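Local atomic coordinates of beta-porphyranase B (Bacteroides plebeius, PDB entry 4AWD), a protein that hydrolyses the beta-1,4 linkages of the sulfated red-algal polysaccharide porphyran between beta-D-galactose and alpha-L-galactose-6-sulfate, releasing mostly disaccharides. Residues 301-304 against 305-308; 247-250 against 251-254; 259-262 against 263-266; 272-275 against 276-279; 193-196 against 197-201. All coordinates share one frame; numbering follows the deposited sequence.

How the contacts relate
All five contacts are local. Contacts 2 and 3 belong to neighbouring strands: 252-257, the second arm of the hairpin in contact 2, pairs with 260-265, which carries contact 3, and Thr252 meets Lys266 between them. Contact 4 is a loop turn that docks on the hairpin end of contact 2. Contact 3 is the buried one of the set; the others are partly buried, and contact 1, with its many charged side chains, stands far from the probable catalytic residues, its centre about 40 Å from that of contact 4. Carboxylates gripping the backbone or a hydroxyl mark contacts 1, 2 and 4, whereas contact 3 rests on a tyrosine-threonine hydroxyl bond and contact 5 on an edge-to-face tryptophan pair beside the probable active site.

Contact 1 of 5, residues 301-304 against 305-308; sequences LKDK and DKST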
loop_
_atom_site.group_PDB
_atom_site.type_symbol
_atom_site.label_atom_id
_atom_site.label_comp_id
_atom_site.label_asym_id
_atom_site.label_seq_id
_atom_site.Cartn_x
_atom_site.Cartn_y
_atom_site.Cartn_z
ATOM N N LEU A 301 5.442 21.553 5.313
ATOM C CA LEU A 301 5.133 20.630 6.395
ATOM C C LEU A 301 4.882 21.281 7.744
ATOM O O LEU A 301 4.793 20.592 8.766
ATOM C CB LEU A 301 6.255 19.606 6.541
ATOM C CG LEU A 301 6.490 18.677 5.363
ATOM C CD1 LEU A 301 7.721 17.875 5.676
ATOM C CD2 LEU A 301 5.285 17.767 5.112
ATOM N N LYS A 302 4.757 22.599 7.755
ATOM C CA LYS A 302 4.620 23.321 9.005
ATOM C C LYS A 302 3.255 23.060 9.647
ATOM O O LYS A 302 3.151 22.929 10.872
ATOM C CB LYS A 302 4.911 24.802 8.764
ATOM C CG LYS A 302 4.596 25.744 9.883
ATOM C CD LYS A 302 3.535 26.734 9.416
ATOM C CE LYS A 302 3.760 28.109 10.045
ATOM N NZ LYS A 302 2.537 28.957 9.928
ATOM N N ASP A 303 2.228 22.946 8.810
ATOM C CA ASP A 303 0.890 22.594 9.262
ATOM C C ASP A 303 0.817 21.087 9.502
ATOM O O ASP A 303 0.756 20.297 8.554
ATOM C CB ASP A 303 -0.157 23.030 8.226
ATOM C CG ASP A 303 -1.576 22.942 8.756
ATOM O OD1 ASP A 303 -2.000 21.848 9.203
ATOM O OD2 ASP A 303 -2.279 23.974 8.715
ATOM N N LYS A 304 0.811 20.696 10.771
ATOM C CA LYS A 304 0.842 19.280 11.133
ATOM C C LYS A 304 -0.388 18.478 10.660
ATOM O O LYS A 304 -0.234 17.357 10.174
ATOM C CB LYS A 304 1.140 19.089 12.629
ATOM C CG LYS A 304 2.588 19.530 13.021
ATOM C CD LYS A 304 3.152 18.790 14.249
ATOM C CE LYS A 304 2.758 19.461 15.566
ATOM N NZ LYS A 304 3.787 20.437 16.046
ATOM N N ASP A 305 -1.581 19.061 10.763
ATOM C CA ASP A 305 -2.812 18.415 10.272
ATOM C C ASP A 305 -2.689 18.122 8.789
ATOM O O ASP A 305 -2.999 17.021 8.344
ATOM C CB ASP A 305 -4.065 19.287 10.529
ATOM C CG ASP A 305 -5.333 18.770 9.786
ATOM O OD1 ASP A 305 -5.603 17.544 9.792
ATOM O OD2 ASP A 305 -6.085 19.594 9.207
ATOM N N LYS A 306 -2.221 19.115 8.041
ATOM C CA LYS A 306 -2.082 19.028 6.603
ATOM C C LYS A 306 -1.009 18.031 6.189
ATOM O O LYS A 306 -1.138 17.388 5.162
ATOM C CB LYS A 306 -1.747 20.412 6.028
ATOM C CG LYS A 306 -2.861 21.095 5.228
ATOM C CD LYS A 306 -4.144 21.386 6.020
ATOM C CE LYS A 306 -4.840 22.628 5.411
ATOM N NZ LYS A 306 -6.247 22.861 5.854
ATOM N N SER A 307 0.048 17.907 6.984
ATOM C CA SER A 307 1.181 17.040 6.635
ATOM C C SER A 307 0.970 15.565 6.987
ATOM O O SER A 307 1.867 14.744 6.804
ATOM C CB SER A 307 2.453 17.549 7.315
ATOM O OG SER A 307 2.676 18.906 6.996
ATOM N N THR A 308 -0.220 15.242 7.480
ATOM C CA THR A 308 -0.546 13.916 8.000
ATOM C C THR A 308 -1.468 13.140 7.064
ATOM O O THR A 308 -2.424 13.697 6.515
ATOM C CB THR A 308 -1.203 14.052 9.393
ATOM O OG1 THR A 308 -0.284 14.708 10.276
ATOM C CG2 THR A 308 -1.582 12.705 9.979
#
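Asp303 and Lys306, their CA atoms 5.3 Å apart, bracket a tight coil in which Lys304, Asp305 and Lys306 all take helix-like backbone angles and a type I turn from Asp305 to Thr308 ends the coil. The carbonyl of Asp303 takes two bonds from one residue: Ser307 N reaches Asp303 O at 2.9 Å in the carbonyl plane, and Ser307 OG reaches Asp303 O at 2.8 Å from 45° above it. A short hydroxyl side chain suits this place, since it folds back beside its own N-H. With CG anti to the backbone N (chi1 -169°), Asp303 swings its carboxylate over the coil, where OD1 accepts a fairly straight 3.0 Å bond from Lys306 N, which comes from above the carboxylate plane. The aliphatic part of Lys306 passes this carboxylate, but NZ stays 5.0 Å from Asp303 OD2, so any attraction is probably diffuse. Thr308 OG1 gives a 2.7 Å bond to Lys304 O, and Asp305 OD1 turns elsewhere, to Tyr310 OH. Leu301 CD2 lies 3.4 Å from Ser307 OG, and the leucine packs also on Thr145 and Pro296. The coil leads into strand 308-321 and lies against its antiparallel neighbour 95-107, where Ser307 bonds to the backbone of Asn100.

Contact 2 of 5, residues 247-250 against 251-254; sequences WVDA and NTVK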
loop_
_atom_site.group_PDB
_atom_site.type_symbol
_atom_site.label_atom_id
_atom_site.label_comp_id
_atom_site.label_asym_id
_atom_site.label_seq_id
_atom_site.Cartn_x
_atom_site.Cartn_y
_atom_site.Cartn_z
ATOM N N TRP A 247 -9.044 -9.598 -3.308
ATOM C CA TRP A 247 -8.020 -10.457 -3.878
ATOM C C TRP A 247 -8.677 -11.831 -4.051
ATOM O O TRP A 247 -8.751 -12.615 -3.112
ATOM C CB TRP A 247 -6.789 -10.461 -2.971
ATOM C CG TRP A 247 -5.613 -11.259 -3.465
ATOM C CD1 TRP A 247 -5.485 -11.909 -4.671
ATOM C CD2 TRP A 247 -4.375 -11.463 -2.768
ATOM N NE1 TRP A 247 -4.257 -12.512 -4.747
ATOM C CE2 TRP A 247 -3.557 -12.259 -3.598
ATOM C CE3 TRP A 247 -3.886 -11.056 -1.515
ATOM C CZ2 TRP A 247 -2.277 -12.653 -3.223
ATOM C CZ3 TRP A 247 -2.606 -11.447 -1.139
ATOM C CH2 TRP A 247 -1.816 -12.240 -1.992
ATOM N N VAL A 248 -9.197 -12.082 -5.251
ATOM C CA VAL A 248 -10.119 -13.204 -5.477
ATOM C C VAL A 248 -9.407 -14.545 -5.525
ATOM O O VAL A 248 -9.859 -15.506 -4.898
ATOM C CB VAL A 248 -10.929 -13.040 -6.781
ATOM C CG1 VAL A 248 -11.856 -14.270 -7.003
ATOM C CG2 VAL A 248 -11.711 -11.742 -6.767
ATOM N N ASP A 249 -8.312 -14.601 -6.282
ATOM C CA ASP A 249 -7.484 -15.809 -6.434
ATOM C C ASP A 249 -6.108 -15.432 -6.965
ATOM O O ASP A 249 -5.758 -14.255 -7.023
ATOM C CB ASP A 249 -8.143 -16.864 -7.353
ATOM C CG ASP A 249 -8.489 -16.316 -8.722
ATOM O OD1 ASP A 249 -7.701 -15.536 -9.295
ATOM O OD2 ASP A 249 -9.575 -16.657 -9.233
ATOM N N ALA A 250 -5.336 -16.434 -7.363
ATOM C CA ALA A 250 -3.973 -16.213 -7.795
ATOM C C ALA A 250 -3.884 -15.469 -9.115
ATOM O O ALA A 250 -2.807 -15.002 -9.473
ATOM C CB ALA A 250 -3.232 -17.515 -7.868
ATOM N N ASN A 251 -4.999 -15.335 -9.829
ATOM C CA ASN A 251 -5.002 -14.643 -11.130
ATOM C C ASN A 251 -5.835 -13.352 -11.200
ATOM O O ASN A 251 -5.952 -12.751 -12.277
ATOM C CB ASN A 251 -5.466 -15.586 -12.240
ATOM C CG ASN A 251 -4.544 -16.763 -12.418
ATOM O OD1 ASN A 251 -4.757 -17.814 -11.825
ATOM N ND2 ASN A 251 -3.501 -16.595 -13.226
ATOM N N THR A 252 -6.408 -12.923 -10.078
ATOM C CA THR A 252 -7.498 -11.940 -10.136
ATOM C C THR A 252 -7.630 -11.089 -8.887
ATOM O O THR A 252 -7.818 -11.598 -7.787
ATOM C CB THR A 252 -8.837 -12.653 -10.376
ATOM O OG1 THR A 252 -8.621 -13.720 -11.304
ATOM C CG2 THR A 252 -9.900 -11.688 -10.920
ATOM N N VAL A 253 -7.538 -9.784 -9.074
ATOM C CA VAL A 253 -7.722 -8.825 -7.997
ATOM C C VAL A 253 -8.680 -7.754 -8.502
ATOM O O VAL A 253 -8.592 -7.347 -9.654
ATOM C CB VAL A 253 -6.387 -8.191 -7.563
ATOM C CG1 VAL A 253 -6.590 -7.431 -6.287
ATOM C CG2 VAL A 253 -5.313 -9.265 -7.333
ATOM N N LYS A 254 -9.620 -7.335 -7.654
ATOM C CA LYS A 254 -10.682 -6.397 -8.058
ATOM C C LYS A 254 -10.759 -5.206 -7.101
ATOM O O LYS A 254 -10.822 -5.384 -5.885
ATOM C CB LYS A 254 -12.039 -7.109 -8.112
ATOM C CG LYS A 254 -12.066 -8.337 -9.023
ATOM C CD LYS A 254 -13.486 -8.919 -9.241
ATOM C CE LYS A 254 -13.454 -10.018 -10.313
ATOM N NZ LYS A 254 -14.782 -10.721 -10.541
#
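Trp247 sets the CD1 corner of its indole 3.8 Å from CG2 of Val253, the two side chains crossing obliquely on one face of the hairpin. With CG anti to the backbone N (chi1 -177°), the indole rises off this face, and its CD1 side leans toward Val253. Thr252 O lies at the ring edge, in its plane. A large apolar ring and a beta-branched residue suit a buried non-hydrogen-bonded pair such as this. One step on, the register slips: Val248 and Asp249 both face Thr252, a classic beta bulge. Val248 N gives Thr252 O a 2.9 Å bond, while the second donor, Asp249 N, makes only a weak one of 3.4 Å to the same oxygen. From the bulge itself a type I turn, Asp249 to Thr252, reverses the chain, and the aspartate braces it. Its CG sits between the backbone N and the carbonyl carbon (chi1 56°), which brings OD1 over the turn. Asn251 N meets Asp249 OD1 at 2.8 Å on the anti side, closing an Asx turn, and Thr252 OG1 meets Asp249 OD1 at 2.9 Å on the syn side. Thr252 OG1 is also bonded to Lys266 NZ, a positive charge that would probably steady the carboxylate nearby. Val248 CG2 also touches Lys254 CG, at 4.1 Å. The hairpin of strands 241-249 and 252-257 lies between strand 134-141, where the backbone of Trp247 bonds to that of Gly134, and strand 260-265, while Trp247 and Val253 both press on Leu177 of strand 168-182.

Contact 3 of 5, residues 259-262 against 263-266; sequences GKYM and YTIK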
loop_
_atom_site.group_PDB
_atom_site.type_symbol
_atom_site.label_atom_id
_atom_site.label_comp_id
_atom_site.label_asym_id
_atom_site.label_seq_id
_atom_site.Cartn_x
_atom_site.Cartn_y
_atom_site.Cartn_z
ATOM N N GLY A 259 -16.879 1.619 -1.986
ATOM C CA GLY A 259 -17.757 0.455 -2.080
ATOM C C GLY A 259 -18.231 0.096 -3.484
ATOM O O GLY A 259 -19.023 -0.828 -3.648
ATOM N N LYS A 260 -17.751 0.801 -4.501
ATOM C CA LYS A 260 -18.190 0.536 -5.860
ATOM C C LYS A 260 -17.068 -0.085 -6.667
ATOM O O LYS A 260 -15.946 0.412 -6.656
ATOM C CB LYS A 260 -18.665 1.838 -6.547
ATOM C CG LYS A 260 -19.931 2.486 -5.937
ATOM C CD LYS A 260 -20.124 3.932 -6.444
ATOM C CE LYS A 260 -19.381 4.980 -5.566
ATOM N NZ LYS A 260 -17.957 5.259 -5.969
ATOM N N TYR A 261 -17.375 -1.156 -7.390
ATOM C CA TYR A 261 -16.390 -1.787 -8.269
ATOM C C TYR A 261 -15.791 -0.782 -9.259
ATOM O O TYR A 261 -16.522 -0.045 -9.917
ATOM C CB TYR A 261 -17.015 -2.955 -9.010
ATOM C CG TYR A 261 -16.140 -3.558 -10.097
ATOM C CD1 TYR A 261 -16.128 -3.014 -11.378
ATOM C CD2 TYR A 261 -15.350 -4.687 -9.852
ATOM C CE1 TYR A 261 -15.361 -3.565 -12.380
ATOM C CE2 TYR A 261 -14.574 -5.238 -10.847
ATOM C CZ TYR A 261 -14.587 -4.673 -12.114
ATOM O OH TYR A 261 -13.824 -5.192 -13.124
ATOM N N MET A 262 -14.466 -0.770 -9.362
ATOM C CA MET A 262 -13.772 0.126 -10.286
ATOM C C MET A 262 -13.211 -0.589 -11.520
ATOM O O MET A 262 -13.512 -0.193 -12.640
ATOM C CB MET A 262 -12.691 0.921 -9.561
ATOM C CG MET A 262 -13.255 1.757 -8.418
ATOM S SD MET A 262 -14.197 3.170 -9.029
ATOM C CE MET A 262 -12.874 4.342 -9.365
ATOM N N TYR A 263 -12.423 -1.643 -11.307
ATOM C CA TYR A 263 -11.859 -2.451 -12.381
ATOM C C TYR A 263 -11.101 -3.648 -11.808
ATOM O O TYR A 263 -10.899 -3.759 -10.597
ATOM C CB TYR A 263 -10.930 -1.622 -13.297
ATOM C CG TYR A 263 -9.835 -0.906 -12.541
ATOM C CD1 TYR A 263 -8.666 -1.577 -12.170
ATOM C CD2 TYR A 263 -9.969 0.441 -12.180
ATOM C CE1 TYR A 263 -7.653 -0.930 -11.460
ATOM C CE2 TYR A 263 -8.964 1.092 -11.472
ATOM C CZ TYR A 263 -7.810 0.393 -11.114
ATOM O OH TYR A 263 -6.816 1.021 -10.412
ATOM N N THR A 264 -10.675 -4.528 -12.707
ATOM C CA THR A 264 -9.932 -5.732 -12.382
ATOM C C THR A 264 -8.502 -5.637 -12.898
ATOM O O THR A 264 -8.238 -5.004 -13.933
ATOM C CB THR A 264 -10.598 -6.937 -13.050
ATOM O OG1 THR A 264 -11.945 -7.053 -12.574
ATOM C CG2 THR A 264 -9.861 -8.219 -12.745
ATOM N N ILE A 265 -7.574 -6.263 -12.180
ATOM C CA ILE A 265 -6.285 -6.548 -12.770
ATOM C C ILE A 265 -5.998 -8.033 -12.659
ATOM O O ILE A 265 -6.026 -8.594 -11.564
ATOM C CB ILE A 265 -5.129 -5.721 -12.147
ATOM C CG1 ILE A 265 -5.392 -4.215 -12.289
ATOM C CG2 ILE A 265 -3.801 -6.110 -12.787
ATOM C CD1 ILE A 265 -4.330 -3.326 -11.654
ATOM N N LYS A 266 -5.741 -8.668 -13.799
ATOM C CA LYS A 266 -5.194 -10.015 -13.806
ATOM C C LYS A 266 -3.678 -9.871 -13.816
ATOM O O LYS A 266 -3.120 -9.428 -14.818
ATOM C CB LYS A 266 -5.665 -10.796 -15.040
ATOM C CG LYS A 266 -7.173 -10.691 -15.363
ATOM C CD LYS A 266 -8.059 -11.517 -14.445
ATOM C CE LYS A 266 -8.332 -12.913 -15.010
ATOM N NZ LYS A 266 -8.928 -13.836 -13.965
#
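This is a local contact within one strand, 260-265, in which a tyrosine folds along its own chain to reach a threonine three residues on. The strand bends here, its short halves 260-262 and 263-265 running at 50° to each other, with Met262 away from extended geometry (psi -53°). Met262 and Tyr263 both bond to the backbone of Phe255 in strand 252-257, which is consistent with a bulge at the bend. With CG anti to the backbone N (chi1 172°), the ring of Tyr261 lies over the backbone of the next residues: Tyr263 N stands 3.7 Å from the ring plane, offset toward the rim, and Tyr263 CA is 3.5 Å from Tyr261 CZ. At the ring edge and in its plane, Thr264 OG1 donates a 2.7 Å bond to Tyr261 OH, and the phenol also bonds to Asp227 O. A tyrosine suits the place, being long enough to span the bend and polar only where the chain offers partners. Tyr263 turns to the other side of the strand, its CD2 3.8 Å from Met262 CB, and its hydroxyl bonds to Met203 O while its ring meets that of Tyr231. Tyr263 lies about 9 Å, side chain to side chain, from the probable proton donor Glu181. The bend, probably a bulge, lets strand 260-265 follow the curvature of the beta-jelly-roll sandwich of the GH16 family.

Contact 4 of 5, residues 272-275 against 276-279; sequences TDTP and FDRP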
loop_
_atom_site.group_PDB
_atom_site.type_symbol
_atom_site.label_atom_id
_atom_site.label_comp_id
_atom_site.label_asym_id
_atom_site.label_seq_id
_atom_site.Cartn_x
_atom_site.Cartn_y
_atom_site.Cartn_z
ATOM N N THR A 272 4.682 -17.414 -14.307
ATOM C CA THR A 272 3.905 -18.487 -13.677
ATOM C C THR A 272 2.421 -18.320 -13.977
ATOM O O THR A 272 1.931 -17.199 -14.083
ATOM C CB THR A 272 4.098 -18.534 -12.143
ATOM O OG1 THR A 272 3.065 -19.332 -11.549
ATOM C CG2 THR A 272 4.074 -17.125 -11.536
ATOM N N ASP A 273 1.718 -19.445 -14.106
ATOM C CA ASP A 273 0.283 -19.463 -14.353
ATOM C C ASP A 273 -0.499 -18.936 -13.159
ATOM O O ASP A 273 -1.649 -18.520 -13.304
ATOM C CB ASP A 273 -0.190 -20.889 -14.687
ATOM C CG ASP A 273 0.338 -21.395 -16.049
ATOM O OD1 ASP A 273 0.369 -20.611 -17.032
ATOM O OD2 ASP A 273 0.716 -22.593 -16.134
ATOM N N THR A 274 0.131 -18.971 -11.982
ATOM C CA THR A 274 -0.513 -18.600 -10.730
ATOM C C THR A 274 0.306 -17.536 -9.970
ATOM O O THR A 274 0.784 -17.804 -8.859
ATOM C CB THR A 274 -0.711 -19.841 -9.833
ATOM O OG1 THR A 274 0.552 -20.492 -9.630
ATOM C CG2 THR A 274 -1.708 -20.830 -10.458
ATOM N N PRO A 275 0.462 -16.323 -10.559
ATOM C CA PRO A 275 1.433 -15.350 -10.027
ATOM C C PRO A 275 1.167 -14.863 -8.597
ATOM O O PRO A 275 2.127 -14.537 -7.881
ATOM C CB PRO A 275 1.347 -14.181 -11.016
ATOM C CG PRO A 275 0.008 -14.317 -11.653
ATOM C CD PRO A 275 -0.248 -15.790 -11.738
ATOM N N PHE A 276 -0.099 -14.811 -8.183
ATOM C CA PHE A 276 -0.421 -14.359 -6.821
ATOM C C PHE A 276 -0.811 -15.481 -5.857
ATOM O O PHE A 276 -1.690 -15.311 -5.011
ATOM C CB PHE A 276 -1.460 -13.223 -6.828
ATOM C CG PHE A 276 -0.860 -11.857 -7.065
ATOM C CD1 PHE A 276 0.244 -11.694 -7.900
ATOM C CD2 PHE A 276 -1.409 -10.731 -6.465
ATOM C CE1 PHE A 276 0.798 -10.440 -8.118
ATOM C CE2 PHE A 276 -0.858 -9.473 -6.674
ATOM C CZ PHE A 276 0.254 -9.329 -7.504
ATOM N N ASP A 277 -0.122 -16.617 -5.980
ATOM C CA ASP A 277 -0.373 -17.775 -5.125
ATOM C C ASP A 277 0.390 -17.743 -3.792
ATOM O O ASP A 277 0.501 -18.764 -3.113
ATOM C CB ASP A 277 -0.101 -19.090 -5.873
ATOM C CG ASP A 277 1.341 -19.217 -6.366
ATOM O OD1 ASP A 277 2.211 -18.390 -5.979
ATOM O OD2 ASP A 277 1.595 -20.159 -7.172
ATOM N N ARG A 278 0.916 -16.580 -3.425
ATOM C CA ARG A 278 1.639 -16.445 -2.168
ATOM C C ARG A 278 1.035 -15.357 -1.274
ATOM O O ARG A 278 0.710 -14.263 -1.754
ATOM C CB ARG A 278 3.103 -16.116 -2.422
ATOM C CG ARG A 278 3.973 -17.260 -2.894
ATOM C CD ARG A 278 5.393 -16.720 -3.073
ATOM N NE ARG A 278 5.826 -16.063 -1.837
ATOM C CZ ARG A 278 6.745 -15.103 -1.756
ATOM N NH1 ARG A 278 7.370 -14.654 -2.847
ATOM N NH2 ARG A 278 7.043 -14.599 -0.569
ATOM N N PRO A 279 0.919 -15.640 0.037
ATOM C CA PRO A 279 0.378 -14.654 0.977
ATOM C C PRO A 279 1.309 -13.435 1.154
ATOM O O PRO A 279 2.475 -13.462 0.711
ATOM C CB PRO A 279 0.274 -15.453 2.272
ATOM C CG PRO A 279 1.425 -16.444 2.177
ATOM C CD PRO A 279 1.435 -16.844 0.729
HETATM O O HOH W 1 3.843 -16.576 -6.757
#
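Thr274 OG1 donates to Asp277 OD2 across 2.7 Å, the hydroxyl standing well out of the carboxylate plane, at 46°, with the two side chains crossing at about a right angle. Both adopt the same first torsion, placing the polar group between the backbone N and the carbonyl carbon (chi1 55° for Thr274, 60° for Asp277), and this is what folds each back over the turn. The backbone link beneath is weak: Asp277 N is 3.2 Å from Thr274 O. Asp277 OD2 also lies 3.0 Å from Thr274 O, both acceptors, so the hydroxyl bond probably offsets some mutual repulsion. On the other oxygen a water donates to Asp277 OD1 at 2.6 Å and to Pro275 O at 2.9 Å, tying the carboxylate to the middle of the turn.

The turn is of type I, with Pro275, whose fixed phi suits the first corner, and Phe276 at the second. Just before it an ST turn forms, Thr272 OG1 accepting a straight 3.0 Å bond from Thr274 N. Farther out, Phe276 sends its ring into the sandwich against Leu177 and Gln175 of strand 168-182 and Thr207 of strand 204-213, about 6 Å, side chain to side chain, from the probable nucleophile Glu176. Phe276 N bonds to Ala250 O at the hairpin end and Phe276 O to His132 NE2, while Arg278 leads away to Arg156 O.

Contact 5 of 5, residues 193-196 against 197-201; sequences NPWN and KTWNM
Trp195 and Trp199 meet where two type I turns follow each other, Pro194 to Lys197 and Asn196 to Trp199, the second running into a short 3-10 segment; Pro194 is itself the centre of an inverse gamma turn. Backbone bonds close both turns: Lys197 N to Pro194 O at 3.0 Å and Trp199 N to Asn196 O at 3.2 Å. The ring of Pro194 restrains its phi, near -86°, in the range an inverse gamma turn needs.

The aromatic contact is edge-to-face. The six-membered ring of Trp195 turns its CZ3 edge to the five-membered ring of Trp199, centroids 5.4 Å apart and planes at 80°. Both indoles also meet Trp291, and Trp199 lies about 4 Å, side chain to side chain, from the probable proton donor Glu181, so the cluster borders the probable catalytic cleft. With Trp195 CG between the backbone N and the carbonyl carbon (chi1 70°), the indole folds back until Asn196 CB sits 3.4 Å over the centre of the six-membered ring of Trp195, on one face. Asn196 ND2 bonds away to Ser188 O.

At the edge of the Trp199 ring, in its plane, a water donates to Trp195 O at 2.7 Å and lies 3.2 Å from Thr198 OG1.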
loop_
_atom_site.group_PDB
_atom_site.type_symbol
_atom_site.label_atom_id
_atom_site.label_comp_id
_atom_site.label_asym_id
_atom_site.label_seq_id
_atom_site.Cartn_x
_atom_site.Cartn_y
_atom_site.Cartn_z
ATOM N N ASN A 193 3.594 15.674 -21.468
ATOM C CA ASN A 193 3.049 14.393 -20.981
ATOM C C ASN A 193 2.520 14.497 -19.540
ATOM O O ASN A 193 3.193 14.071 -18.595
ATOM C CB ASN A 193 4.088 13.264 -21.107
ATOM C CG ASN A 193 3.534 11.890 -20.692
ATOM O OD1 ASN A 193 4.261 11.067 -20.128
ATOM N ND2 ASN A 193 2.252 11.642 -20.977
ATOM N N PRO A 194 1.313 15.076 -19.378
ATOM C CA PRO A 194 0.723 15.373 -18.082
ATOM C C PRO A 194 -0.043 14.197 -17.474
ATOM O O PRO A 194 -1.148 14.387 -16.950
ATOM C CB PRO A 194 -0.231 16.533 -18.413
ATOM C CG PRO A 194 -0.681 16.249 -19.793
ATOM C CD PRO A 194 0.510 15.644 -20.479
ATOM N N TRP A 195 0.563 13.008 -17.531
ATOM C CA TRP A 195 -0.037 11.749 -17.063
ATOM C C TRP A 195 -0.470 11.809 -15.596
ATOM O O TRP A 195 -1.477 11.211 -15.219
ATOM C CB TRP A 195 0.931 10.567 -17.288
ATOM C CG TRP A 195 2.131 10.616 -16.377
ATOM C CD1 TRP A 195 3.334 11.216 -16.633
ATOM C CD2 TRP A 195 2.229 10.077 -15.051
ATOM N NE1 TRP A 195 4.173 11.078 -15.556
ATOM C CE2 TRP A 195 3.523 10.383 -14.570
ATOM C CE3 TRP A 195 1.352 9.365 -14.226
ATOM C CZ2 TRP A 195 3.961 10.011 -13.290
ATOM C CZ3 TRP A 195 1.789 8.986 -12.944
ATOM C CH2 TRP A 195 3.083 9.312 -12.496
ATOM N N ASN A 196 0.293 12.536 -14.782
ATOM C CA ASN A 196 0.047 12.629 -13.350
ATOM C C ASN A 196 -0.759 13.865 -12.948
ATOM O O ASN A 196 -0.899 14.147 -11.760
ATOM C CB ASN A 196 1.374 12.629 -12.592
ATOM C CG ASN A 196 2.241 13.804 -12.960
ATOM O OD1 ASN A 196 2.276 14.218 -14.126
ATOM N ND2 ASN A 196 2.937 14.364 -11.972
ATOM N N LYS A 197 -1.286 14.587 -13.939
ATOM C CA LYS A 197 -2.025 15.840 -13.719
ATOM C C LYS A 197 -3.159 15.726 -12.703
ATOM O O LYS A 197 -3.393 16.646 -11.914
ATOM C CB LYS A 197 -2.583 16.344 -15.050
ATOM C CG LYS A 197 -3.123 17.765 -15.041
ATOM C CD LYS A 197 -3.580 18.182 -16.458
ATOM C CE LYS A 197 -4.524 19.383 -16.416
ATOM N NZ LYS A 197 -3.920 20.490 -15.627
ATOM N N THR A 198 -3.863 14.596 -12.739
ATOM C CA THR A 198 -5.040 14.364 -11.900
ATOM C C THR A 198 -4.825 13.161 -10.974
ATOM O O THR A 198 -5.799 12.522 -10.543
ATOM C CB THR A 198 -6.239 14.012 -12.778
ATOM O OG1 THR A 198 -5.839 12.991 -13.714
ATOM C CG2 THR A 198 -6.754 15.243 -13.529
ATOM N N TRP A 199 -3.564 12.839 -10.689
ATOM C CA TRP A 199 -3.225 11.627 -9.953
ATOM C C TRP A 199 -3.888 11.547 -8.565
ATOM O O TRP A 199 -4.180 10.458 -8.087
ATOM C CB TRP A 199 -1.719 11.518 -9.817
ATOM C CG TRP A 199 -1.195 10.130 -9.693
ATOM C CD1 TRP A 199 -1.249 9.140 -10.640
ATOM C CD2 TRP A 199 -0.487 9.582 -8.579
ATOM N NE1 TRP A 199 -0.619 8.008 -10.179
ATOM C CE2 TRP A 199 -0.149 8.250 -8.914
ATOM C CE3 TRP A 199 -0.105 10.088 -7.325
ATOM C CZ2 TRP A 199 0.552 7.409 -8.038
ATOM C CZ3 TRP A 199 0.600 9.248 -6.446
ATOM C CH2 TRP A 199 0.919 7.926 -6.814
ATOM N N ASN A 200 -4.115 12.708 -7.943
ATOM C CA ASN A 200 -4.872 12.802 -6.703
ATOM C C ASN A 200 -6.381 12.550 -6.836
ATOM O O ASN A 200 -7.103 12.580 -5.817
ATOM C CB ASN A 200 -4.622 14.153 -6.015
ATOM C CG ASN A 200 -5.286 15.323 -6.735
ATOM O OD1 ASN A 200 -5.200 15.452 -7.960
ATOM N ND2 ASN A 200 -5.943 16.195 -5.957
ATOM N N MET A 201 -6.844 12.307 -8.072
ATOM C CA MET A 201 -8.266 12.043 -8.368
ATOM C C MET A 201 -8.485 10.780 -9.193
ATOM O O MET A 201 -9.471 10.683 -9.933
ATOM C CB MET A 201 -8.920 13.219 -9.110
ATOM C CG MET A 201 -8.950 14.499 -8.316
ATOM S SD MET A 201 -9.673 15.886 -9.198
ATOM C CE MET A 201 -8.561 17.150 -8.606
HETATM O O HOH W 2 -3.519 10.879 -13.423
#